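Local coordinates for sulfoquinovosidase (Escherichia coli, PDB 5AEG), which hydrolyses the sulfolipid sulfoquinovosyl diacylglycerol to sulfoquinovose, which then feeds a sulfoglycolytic pathway, and also cleaves simple sulfoquinovosides such as sulfoquinovosyl glycerol, at residues G256-Q262 with M534-E538; V188-Y194 with A229-L235; I65-A70 with F83-I89. All coordinates share one frame; numbering follows the deposited sequence.

Interaction 1 (G256-Q262 with M534-E538); sequences GVTLGIQ and MRTHE
The carboxamide of Q262 and the carboxylate of E538 meet with their planes 59° apart. Q262 NE2 donates to E538 OE1 across 3.0 Å, approaching from above the carboxylate plane, while OE1 lies only 15° off the amide plane of Q262. E538 OE2 accepts a weak bond from the backbone N of Q262 at 3.2 Å, and a water links this oxygen to G260 O. Glutamate suits the place because its two oxygens serve backbone and side chain of one residue. Shortened to an alanine here, the side chain would probably leave the backbone N-H of Q262 and its NE2 without these acceptors, and the amide, still held through Q262 OE1 by substrate-binding Q288, with one restraint fewer on its rotation. Strands 257-260 and 534-536 run parallel as the first and last of the family 31 TIM barrel, and their bonds close the cylinder. T258 N donates to M534 O at 2.9 Å, and T536 N to T258 O at 3.1 Å. At G260 a side chain replaces the backbone acceptor: with chi1 at 79°, T536 places OG1 between its own N and carbonyl carbon, 2.8 Å from G260 N. Glycine fits here because a CB would run into T536 O. The T536 methyl CG2 lies 3.9 Å from V257 CG2, on the side where V257 and M534 pack against helix 552-567. On the opposite face R535 CG passes T258 CG2, while T258 OG1 bonds to N283. The R535 guanidinium leads on to a salt bridge with D504 and cation-pi contacts with W286 and W469. H537, two residues on, binds substrate.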
loop_
_atom_site.group_PDB
_atom_site.type_symbol
_atom_site.label_atom_id
_atom_site.label_comp_id
_atom_site.label_asym_id
_atom_site.label_seq_id
_atom_site.Cartn_x
_atom_site.Cartn_y
_atom_site.Cartn_z
ATOM N N GLY A 256 8.816 21.044 0.671
ATOM C CA GLY A 256 8.295 21.372 -0.649
ATOM C C GLY A 256 8.014 20.150 -1.498
ATOM O O GLY A 256 7.921 19.046 -0.965
ATOM N N VAL A 257 7.905 20.371 -2.821
ATOM C CA VAL A 257 7.617 19.273 -3.779
ATOM C C VAL A 257 8.902 18.685 -4.241
ATOM O O VAL A 257 9.880 19.429 -4.482
ATOM C CB VAL A 257 6.764 19.718 -4.961
ATOM C CG1 VAL A 257 7.395 20.786 -5.860
ATOM C CG2 VAL A 257 6.342 18.517 -5.818
ATOM N N THR A 258 8.890 17.355 -4.402
ATOM C CA THR A 258 9.992 16.634 -5.063
ATOM C C THR A 258 9.634 16.539 -6.562
ATOM O O THR A 258 8.599 15.947 -6.954
ATOM C CB THR A 258 10.205 15.264 -4.412
ATOM O OG1 THR A 258 10.688 15.420 -3.071
ATOM C CG2 THR A 258 11.190 14.370 -5.261
ATOM N N LEU A 259 10.486 17.080 -7.433
ATOM C CA LEU A 259 10.163 17.144 -8.854
ATOM C C LEU A 259 10.632 15.897 -9.540
ATOM O O LEU A 259 11.820 15.540 -9.429
ATOM C CB LEU A 259 10.831 18.340 -9.511
ATOM C CG LEU A 259 10.454 19.685 -8.988
ATOM C CD1 LEU A 259 11.424 20.740 -9.516
ATOM C CD2 LEU A 259 9.060 20.084 -9.363
ATOM N N GLY A 260 9.718 15.199 -10.237
ATOM C CA GLY A 260 10.038 13.954 -11.031
ATOM C C GLY A 260 10.505 14.445 -12.360
ATOM O O GLY A 260 9.773 15.101 -13.102
ATOM N N ILE A 261 11.794 14.196 -12.598
ATOM C CA ILE A 261 12.462 14.622 -13.823
ATOM C C ILE A 261 13.292 13.450 -14.401
ATOM O O ILE A 261 13.881 12.726 -13.668
ATOM C CB ILE A 261 13.350 15.826 -13.584
ATOM C CG1 ILE A 261 12.590 16.983 -12.859
ATOM C CG2 ILE A 261 13.935 16.296 -14.927
ATOM C CD1 ILE A 261 13.475 18.112 -12.335
ATOM N N GLN A 262 13.285 13.311 -15.724
ATOM C CA GLN A 262 14.202 12.413 -16.415
ATOM C C GLN A 262 14.927 13.245 -17.498
ATOM O O GLN A 262 14.505 14.344 -17.840
ATOM C CB GLN A 262 13.406 11.283 -17.041
ATOM C CG GLN A 262 12.637 10.444 -16.027
ATOM C CD GLN A 262 11.795 9.335 -16.639
ATOM O OE1 GLN A 262 12.195 8.159 -16.627
ATOM N NE2 GLN A 262 10.635 9.665 -17.091
ATOM N N MET A 534 4.638 15.513 -1.219
ATOM C CA MET A 534 4.359 16.007 -2.539
ATOM C C MET A 534 5.479 15.586 -3.510
ATOM O O MET A 534 6.646 15.955 -3.296
ATOM C CB MET A 534 4.291 17.530 -2.565
ATOM C CG MET A 534 3.103 18.084 -1.766
ATOM S SD MET A 534 2.816 19.820 -2.062
ATOM C CE MET A 534 2.099 19.945 -3.735
ATOM N N ARG A 535 5.122 14.821 -4.551
ATOM C CA ARG A 535 6.131 14.295 -5.505
ATOM C C ARG A 535 5.433 14.073 -6.820
ATOM O O ARG A 535 4.337 13.479 -6.831
ATOM C CB ARG A 535 6.761 12.983 -5.000
ATOM C CG ARG A 535 7.766 12.417 -6.034
ATOM C CD ARG A 535 8.264 11.053 -5.692
ATOM N NE ARG A 535 7.145 10.077 -5.476
ATOM C CZ ARG A 535 6.439 9.536 -6.458
ATOM N NH1 ARG A 535 6.642 9.851 -7.762
ATOM N NH2 ARG A 535 5.438 8.686 -6.197
ATOM N N THR A 536 6.010 14.623 -7.906
ATOM C CA THR A 536 5.477 14.454 -9.218
ATOM C C THR A 536 6.076 13.263 -9.981
ATOM O O THR A 536 7.037 12.588 -9.506
ATOM C CB THR A 536 5.652 15.748 -10.035
ATOM O OG1 THR A 536 6.969 15.864 -10.509
ATOM C CG2 THR A 536 5.288 17.003 -9.238
ATOM N N HIS A 537 5.428 12.943 -11.071
ATOM C CA HIS A 537 5.880 11.865 -11.967
ATOM C C HIS A 537 5.630 12.304 -13.393
ATOM O O HIS A 537 4.563 12.829 -13.705
ATOM C CB HIS A 537 5.083 10.559 -11.733
ATOM C CG HIS A 537 5.833 9.304 -12.118
ATOM N ND1 HIS A 537 6.444 9.120 -13.344
ATOM C CD2 HIS A 537 6.068 8.143 -11.425
ATOM C CE1 HIS A 537 7.007 7.937 -13.412
ATOM N NE2 HIS A 537 6.820 7.327 -12.250
ATOM N N GLU A 538 6.604 12.090 -14.288
ATOM C CA GLU A 538 6.304 12.378 -15.698
ATOM C C GLU A 538 5.291 11.453 -16.359
ATOM O O GLU A 538 4.614 11.830 -17.320
ATOM C CB GLU A 538 7.581 12.406 -16.521
ATOM C CG GLU A 538 8.554 13.511 -16.089
ATOM C CD GLU A 538 9.831 13.578 -16.975
ATOM O OE1 GLU A 538 10.123 12.591 -17.698
ATOM O OE2 GLU A 538 10.570 14.626 -16.896
HETATM O O HOH W 1 7.164 16.597 -0.065
HETATM O O HOH W 2 7.064 15.061 -13.041
HETATM O O HOH W 3 9.832 16.759 -15.589
HETATM O O HOH W 4 12.251 15.776 -18.249
#

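Interaction 2 (V188-Y194 with A229-L235)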
loop_
_atom_site.group_PDB
_atom_site.type_symbol
_atom_site.label_atom_id
_atom_site.label_comp_id
_atom_site.label_asym_id
_atom_site.label_seq_id
_atom_site.Cartn_x
_atom_site.Cartn_y
_atom_site.Cartn_z
ATOM N N VAL A 188 -10.055 -5.205 10.185
ATOM C CA VAL A 188 -10.732 -4.570 11.348
ATOM C C VAL A 188 -12.202 -4.685 11.135
ATOM O O VAL A 188 -12.760 -4.323 10.098
ATOM C CB VAL A 188 -10.374 -3.106 11.463
ATOM C CG1 VAL A 188 -11.220 -2.343 12.454
ATOM C CG2 VAL A 188 -8.970 -3.003 11.899
ATOM N N SER A 189 -12.900 -5.064 12.209
ATOM C CA SER A 189 -14.345 -5.101 12.203
ATOM C C SER A 189 -14.895 -3.957 13.109
ATOM O O SER A 189 -14.251 -3.593 14.111
ATOM C CB SER A 189 -14.804 -6.444 12.889
ATOM O OG SER A 189 -16.227 -6.372 13.156
ATOM N N THR A 190 -16.111 -3.534 12.801
ATOM C CA THR A 190 -16.801 -2.559 13.667
ATOM C C THR A 190 -17.312 -3.151 15.004
ATOM O O THR A 190 -17.828 -2.385 15.790
ATOM C CB THR A 190 -17.858 -1.771 12.942
ATOM O OG1 THR A 190 -18.825 -2.602 12.316
ATOM C CG2 THR A 190 -17.169 -0.822 11.873
ATOM N N GLN A 191 -17.136 -4.469 15.237
ATOM C CA GLN A 191 -17.190 -5.028 16.639
ATOM C C GLN A 191 -15.951 -4.681 17.418
ATOM O O GLN A 191 -15.745 -5.145 18.507
ATOM C CB GLN A 191 -17.405 -6.522 16.543
ATOM C CG GLN A 191 -18.755 -6.849 15.916
ATOM C CD GLN A 191 -19.214 -8.302 16.178
ATOM O OE1 GLN A 191 -18.975 -8.846 17.210
ATOM N NE2 GLN A 191 -19.815 -8.919 15.191
ATOM N N LYS A 192 -15.041 -3.871 16.813
ATOM C CA LYS A 192 -13.867 -3.339 17.419
ATOM C C LYS A 192 -12.825 -4.401 17.802
ATOM O O LYS A 192 -12.394 -4.545 18.977
ATOM C CB LYS A 192 -14.219 -2.376 18.582
ATOM C CG LYS A 192 -14.776 -1.064 18.084
ATOM C CD LYS A 192 -15.060 -0.096 19.240
ATOM C CE LYS A 192 -15.615 1.219 18.733
ATOM N NZ LYS A 192 -15.815 2.114 19.915
ATOM N N TYR A 193 -12.455 -5.209 16.804
ATOM C CA TYR A 193 -11.353 -6.104 16.925
ATOM C C TYR A 193 -10.626 -6.070 15.589
ATOM O O TYR A 193 -11.213 -5.650 14.584
ATOM C CB TYR A 193 -11.780 -7.517 17.239
ATOM C CG TYR A 193 -12.543 -8.266 16.166
ATOM C CD1 TYR A 193 -11.865 -8.915 15.123
ATOM C CD2 TYR A 193 -13.919 -8.375 16.188
ATOM C CE1 TYR A 193 -12.575 -9.627 14.144
ATOM C CE2 TYR A 193 -14.622 -9.127 15.243
ATOM C CZ TYR A 193 -13.893 -9.745 14.185
ATOM O OH TYR A 193 -14.575 -10.437 13.160
ATOM N N TYR A 194 -9.432 -6.582 15.604
ATOM C CA TYR A 194 -8.723 -6.885 14.343
ATOM C C TYR A 194 -8.452 -8.332 14.328
ATOM O O TYR A 194 -8.305 -8.970 15.405
ATOM C CB TYR A 194 -7.380 -6.131 14.259
ATOM C CG TYR A 194 -6.191 -6.522 15.187
ATOM C CD1 TYR A 194 -5.481 -7.705 15.012
ATOM C CD2 TYR A 194 -5.751 -5.679 16.212
ATOM C CE1 TYR A 194 -4.440 -8.050 15.873
ATOM C CE2 TYR A 194 -4.689 -6.036 17.061
ATOM C CZ TYR A 194 -4.064 -7.239 16.906
ATOM O OH TYR A 194 -2.998 -7.674 17.691
ATOM N N ALA A 229 -10.449 -3.658 21.279
ATOM C CA ALA A 229 -10.221 -2.401 21.953
ATOM C C ALA A 229 -11.494 -1.596 22.048
ATOM O O ALA A 229 -12.502 -1.891 21.403
ATOM C CB ALA A 229 -9.026 -1.625 21.319
ATOM N N ASP A 230 -11.450 -0.591 22.919
ATOM C CA ASP A 230 -12.553 0.295 23.208
ATOM C C ASP A 230 -12.775 1.354 22.183
ATOM O O ASP A 230 -13.964 1.757 21.956
ATOM C CB ASP A 230 -12.348 1.002 24.574
ATOM C CG ASP A 230 -12.605 0.035 25.755
ATOM O OD1 ASP A 230 -13.276 -1.036 25.506
ATOM O OD2 ASP A 230 -12.107 0.326 26.872
ATOM N N THR A 231 -11.692 1.717 21.484
ATOM C CA THR A 231 -11.769 2.709 20.385
ATOM C C THR A 231 -10.920 2.223 19.179
ATOM O O THR A 231 -9.989 1.446 19.336
ATOM C CB THR A 231 -11.189 4.063 20.795
ATOM O OG1 THR A 231 -9.821 3.899 21.100
ATOM C CG2 THR A 231 -11.900 4.656 22.050
ATOM N N TYR A 232 -11.236 2.744 18.020
ATOM C CA TYR A 232 -10.385 2.437 16.808
ATOM C C TYR A 232 -9.000 2.912 16.968
ATOM O O TYR A 232 -8.047 2.234 16.543
ATOM C CB TYR A 232 -11.030 2.986 15.471
ATOM C CG TYR A 232 -12.314 2.316 15.233
ATOM C CD1 TYR A 232 -12.358 0.973 14.800
ATOM C CD2 TYR A 232 -13.503 2.963 15.460
ATOM C CE1 TYR A 232 -13.573 0.304 14.654
ATOM C CE2 TYR A 232 -14.704 2.316 15.308
ATOM C CZ TYR A 232 -14.736 0.984 14.897
ATOM O OH TYR A 232 -15.942 0.369 14.813
ATOM N N ILE A 233 -8.829 4.116 17.546
ATOM C CA ILE A 233 -7.513 4.619 17.791
ATOM C C ILE A 233 -6.658 3.673 18.650
ATOM O O ILE A 233 -5.459 3.437 18.370
ATOM C CB ILE A 233 -7.609 6.054 18.416
ATOM C CG1 ILE A 233 -8.015 7.039 17.316
ATOM C CG2 ILE A 233 -6.325 6.457 19.079
ATOM C CD1 ILE A 233 -8.363 8.395 17.841
ATOM N N SER A 234 -7.272 3.147 19.720
ATOM C CA SER A 234 -6.583 2.164 20.565
ATOM C C SER A 234 -6.305 0.865 19.763
ATOM O O SER A 234 -5.285 0.254 19.893
ATOM C CB SER A 234 -7.449 1.832 21.836
ATOM O OG SER A 234 -6.721 0.891 22.581
ATOM N N LEU A 235 -7.291 0.476 18.979
ATOM C CA LEU A 235 -7.150 -0.718 18.151
ATOM C C LEU A 235 -5.920 -0.615 17.226
ATOM O O LEU A 235 -5.131 -1.552 17.143
ATOM C CB LEU A 235 -8.443 -1.013 17.447
ATOM C CG LEU A 235 -8.467 -2.388 16.786
ATOM C CD1 LEU A 235 -8.439 -3.496 17.853
ATOM C CD2 LEU A 235 -9.670 -2.519 15.901
#
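L235, near the start of helix 232-243, drives its two methyls onto the paired strands 186-189 and 193-197, fastening the helix to this hairpin of the mutarotase-like domain; this is the tight part of the contact. CD2 meets V188 CG1 tip to tip at 3.8 Å and also rests on the backbone of Y193, while CD1 lies 3.8 Å from Y194 CD2. The leucine reaches both because its CG stands anti to the backbone N (chi1 -168°). Beside it Y232 turns an edge to the hairpin, with S189 O in the plane of the ring and V188 CG1 near it. Y232 OH lies 3.3 Å from T190 CA.

Toward solvent the packing gives way to a single long chain. K192, extended beyond CG, crosses Y232 at about a right angle, its CE 3.7 Å from Y232 CE2, before NZ donates to D230 O at 2.8 Å. D230 itself is exposed, its OD1 6.9 Å from K192 NZ and not in contact. Between the backbones, A229 N donates to K192 O at 3.1 Å, and T231 caps the helix. A lysine suits this site: its methylenes can cross an aromatic ring while its ammonium forms a salt bridge with E595, whose other oxygen accepts from Y232 N. One glutamate is thus shared between the lysine charge and the helix N terminus, a pairing likely to favour its ionised form.

Interaction 3 (I65-A70 with F83-I89)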
loop_
_atom_site.group_PDB
_atom_site.type_symbol
_atom_site.label_atom_id
_atom_site.label_comp_id
_atom_site.label_asym_id
_atom_site.label_seq_id
_atom_site.Cartn_x
_atom_site.Cartn_y
_atom_site.Cartn_z
ATOM N N ILE A 65 -14.576 -30.627 2.374
ATOM C CA ILE A 65 -15.309 -31.522 3.307
ATOM C C ILE A 65 -15.545 -30.815 4.616
ATOM O O ILE A 65 -14.599 -30.295 5.207
ATOM C CB ILE A 65 -14.453 -32.772 3.646
ATOM C CG1 ILE A 65 -14.043 -33.465 2.373
ATOM C CG2 ILE A 65 -15.276 -33.727 4.493
ATOM C CD1 ILE A 65 -12.818 -34.320 2.487
ATOM N N ALA A 66 -16.785 -30.820 5.061
ATOM C CA ALA A 66 -17.212 -30.163 6.267
ATOM C C ALA A 66 -16.858 -31.053 7.432
ATOM O O ALA A 66 -17.192 -32.268 7.399
ATOM C CB ALA A 66 -18.730 -29.943 6.208
ATOM N N LEU A 67 -16.111 -30.506 8.388
ATOM C CA LEU A 67 -15.726 -31.200 9.605
ATOM C C LEU A 67 -16.804 -30.923 10.645
ATOM O O LEU A 67 -16.704 -30.050 11.481
ATOM C CB LEU A 67 -14.330 -30.881 10.064
ATOM C CG LEU A 67 -13.244 -31.059 9.038
ATOM C CD1 LEU A 67 -11.903 -30.861 9.727
ATOM C CD2 LEU A 67 -13.259 -32.411 8.361
ATOM N N THR A 68 -17.845 -31.750 10.554
ATOM C CA THR A 68 -19.048 -31.558 11.335
ATOM C C THR A 68 -18.869 -31.985 12.818
ATOM O O THR A 68 -19.546 -31.449 13.732
ATOM C CB THR A 68 -20.168 -32.365 10.744
ATOM O OG1 THR A 68 -19.747 -33.730 10.650
ATOM C CG2 THR A 68 -20.567 -31.845 9.342
ATOM N N ASP A 69 -17.943 -32.899 13.081
ATOM C CA ASP A 69 -17.807 -33.451 14.441
ATOM C C ASP A 69 -16.698 -32.789 15.189
ATOM O O ASP A 69 -15.605 -32.538 14.646
ATOM C CB ASP A 69 -17.477 -34.963 14.392
ATOM C CG ASP A 69 -18.451 -35.764 13.566
ATOM O OD1 ASP A 69 -19.584 -35.281 13.328
ATOM O OD2 ASP A 69 -18.069 -36.860 13.080
ATOM N N ALA A 70 -16.935 -32.477 16.466
ATOM C CA ALA A 70 -15.909 -31.874 17.287
ATOM C C ALA A 70 -15.859 -32.500 18.690
ATOM O O ALA A 70 -16.892 -32.648 19.311
ATOM C CB ALA A 70 -16.176 -30.395 17.438
ATOM N N PHE A 83 -11.465 -31.584 15.308
ATOM C CA PHE A 83 -12.568 -31.649 14.317
ATOM C C PHE A 83 -12.378 -32.882 13.427
ATOM O O PHE A 83 -11.260 -33.226 13.070
ATOM C CB PHE A 83 -12.561 -30.399 13.363
ATOM C CG PHE A 83 -12.977 -29.129 14.012
ATOM C CD1 PHE A 83 -14.269 -28.772 14.071
ATOM C CD2 PHE A 83 -12.028 -28.284 14.521
ATOM C CE1 PHE A 83 -14.676 -27.580 14.635
ATOM C CE2 PHE A 83 -12.398 -27.069 15.056
ATOM C CZ PHE A 83 -13.695 -26.729 15.143
ATOM N N SER A 84 -13.477 -33.468 12.980
ATOM C CA SER A 84 -13.329 -34.601 12.199
ATOM C C SER A 84 -14.582 -34.836 11.387
ATOM O O SER A 84 -15.638 -34.204 11.550
ATOM C CB SER A 84 -12.962 -35.834 13.089
ATOM O OG SER A 84 -14.122 -36.146 13.821
ATOM N N ARG A 85 -14.431 -35.721 10.420
ATOM C CA ARG A 85 -15.566 -36.214 9.633
ATOM C C ARG A 85 -15.318 -37.734 9.351
ATOM O O ARG A 85 -14.247 -38.128 8.911
ATOM C CB ARG A 85 -15.657 -35.499 8.300
ATOM C CG ARG A 85 -16.845 -35.907 7.471
ATOM C CD ARG A 85 -18.086 -35.433 8.137
ATOM N NE ARG A 85 -19.222 -35.732 7.276
ATOM C CZ ARG A 85 -19.666 -34.949 6.290
ATOM N NH1 ARG A 85 -19.084 -33.759 5.997
ATOM N NH2 ARG A 85 -20.713 -35.367 5.592
ATOM N N GLY A 86 -16.269 -38.575 9.720
ATOM C CA GLY A 86 -16.052 -40.065 9.599
ATOM C C GLY A 86 -14.920 -40.517 10.441
ATOM O O GLY A 86 -14.703 -39.995 11.550
ATOM N N SER A 87 -14.140 -41.482 9.945
ATOM C CA SER A 87 -13.037 -42.062 10.677
ATOM C C SER A 87 -11.671 -41.579 10.305
ATOM O O SER A 87 -10.753 -41.829 11.067
ATOM C CB SER A 87 -12.991 -43.606 10.474
ATOM O OG SER A 87 -12.676 -43.902 9.132
ATOM N N ASP A 88 -11.546 -40.900 9.167
ATOM C CA ASP A 88 -10.282 -40.761 8.417
ATOM C C ASP A 88 -9.852 -39.278 8.159
ATOM O O ASP A 88 -8.783 -39.073 7.639
ATOM C CB ASP A 88 -10.397 -41.477 7.016
ATOM C CG ASP A 88 -11.659 -40.980 6.174
ATOM O OD1 ASP A 88 -12.527 -40.298 6.783
ATOM O OD2 ASP A 88 -11.869 -41.283 4.952
ATOM N N ILE A 89 -10.689 -38.273 8.433
ATOM C CA ILE A 89 -10.392 -36.865 8.038
ATOM C C ILE A 89 -10.514 -36.041 9.299
ATOM O O ILE A 89 -11.566 -36.088 9.951
ATOM C CB ILE A 89 -11.424 -36.375 6.972
ATOM C CG1 ILE A 89 -11.546 -37.398 5.863
ATOM C CG2 ILE A 89 -11.047 -34.986 6.396
ATOM C CD1 ILE A 89 -12.942 -37.442 5.248
HETATM O O HOH W 5 -18.837 -38.166 10.787
#
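R85 reaches over to strand 56-74 and bonds A66 O through NH1 at 2.8 Å. The bond lies in the carbonyl plane, on a lone pair. The arginine gets there by leaving the backbone with CG anti to N and then bending at chi2 (68°). T68 CG2 lies over one face of its guanidinium, and T68 OG1 sits 3.5 Å from R85 CD; arginine is apt here because it pairs a long apolar stem with a flat donor. Beside the arginine's CB, L67 divides its methyls, CD1 packing 3.7 Å from F83 CB and CD2 3.9 Å from I89 CG2. I65 and I89 touch tip to tip through CD1.

Backbone pairing holds the two strands in register beside them, and R85 N bonds to I89 O, closing the turn that brings I89 beside L67. D69 and S84 form an antiparallel hydrogen-bonded pair, S84 N donating to D69 O at 2.9 Å and D69 N to S84 O at 3.1 Å. T68 OG1 donates to D69 OD1, which also forms a salt bridge with K34. A water joins D69 OD2 to G86 N, where positive phi favours glycine.

Farther out, L67 and I89 both lean on I41 of strand 39-49. A hairpin whose first strand is interrupted, with A70 and F83 on one face and D69 and S84 on the other, fits the beta-sandwich of the N-terminal galactose mutarotase-like domain.

How the interactions relate
From the N terminus, interaction 3 comes first and closes the shortest loop, a hairpin with 12 residues between its segments in the mutarotase-like beta domain. Interaction 2 follows, spanning 34 residues, many of them in strands, and fastens a second hairpin of the same mutarotase-like domain to the start of helix 232-243. That helix leads on to strand 257-260, where interaction 1 opens; it closes only after 271 residues, joining first and last strands of the catalytic barrel. The three loops stand in series, neither nesting nor crossing. Interactions 1 and 2 have centres about 37 Å apart, on opposite sides of the chain's centre, and interaction 3 lies farther still from the barrel.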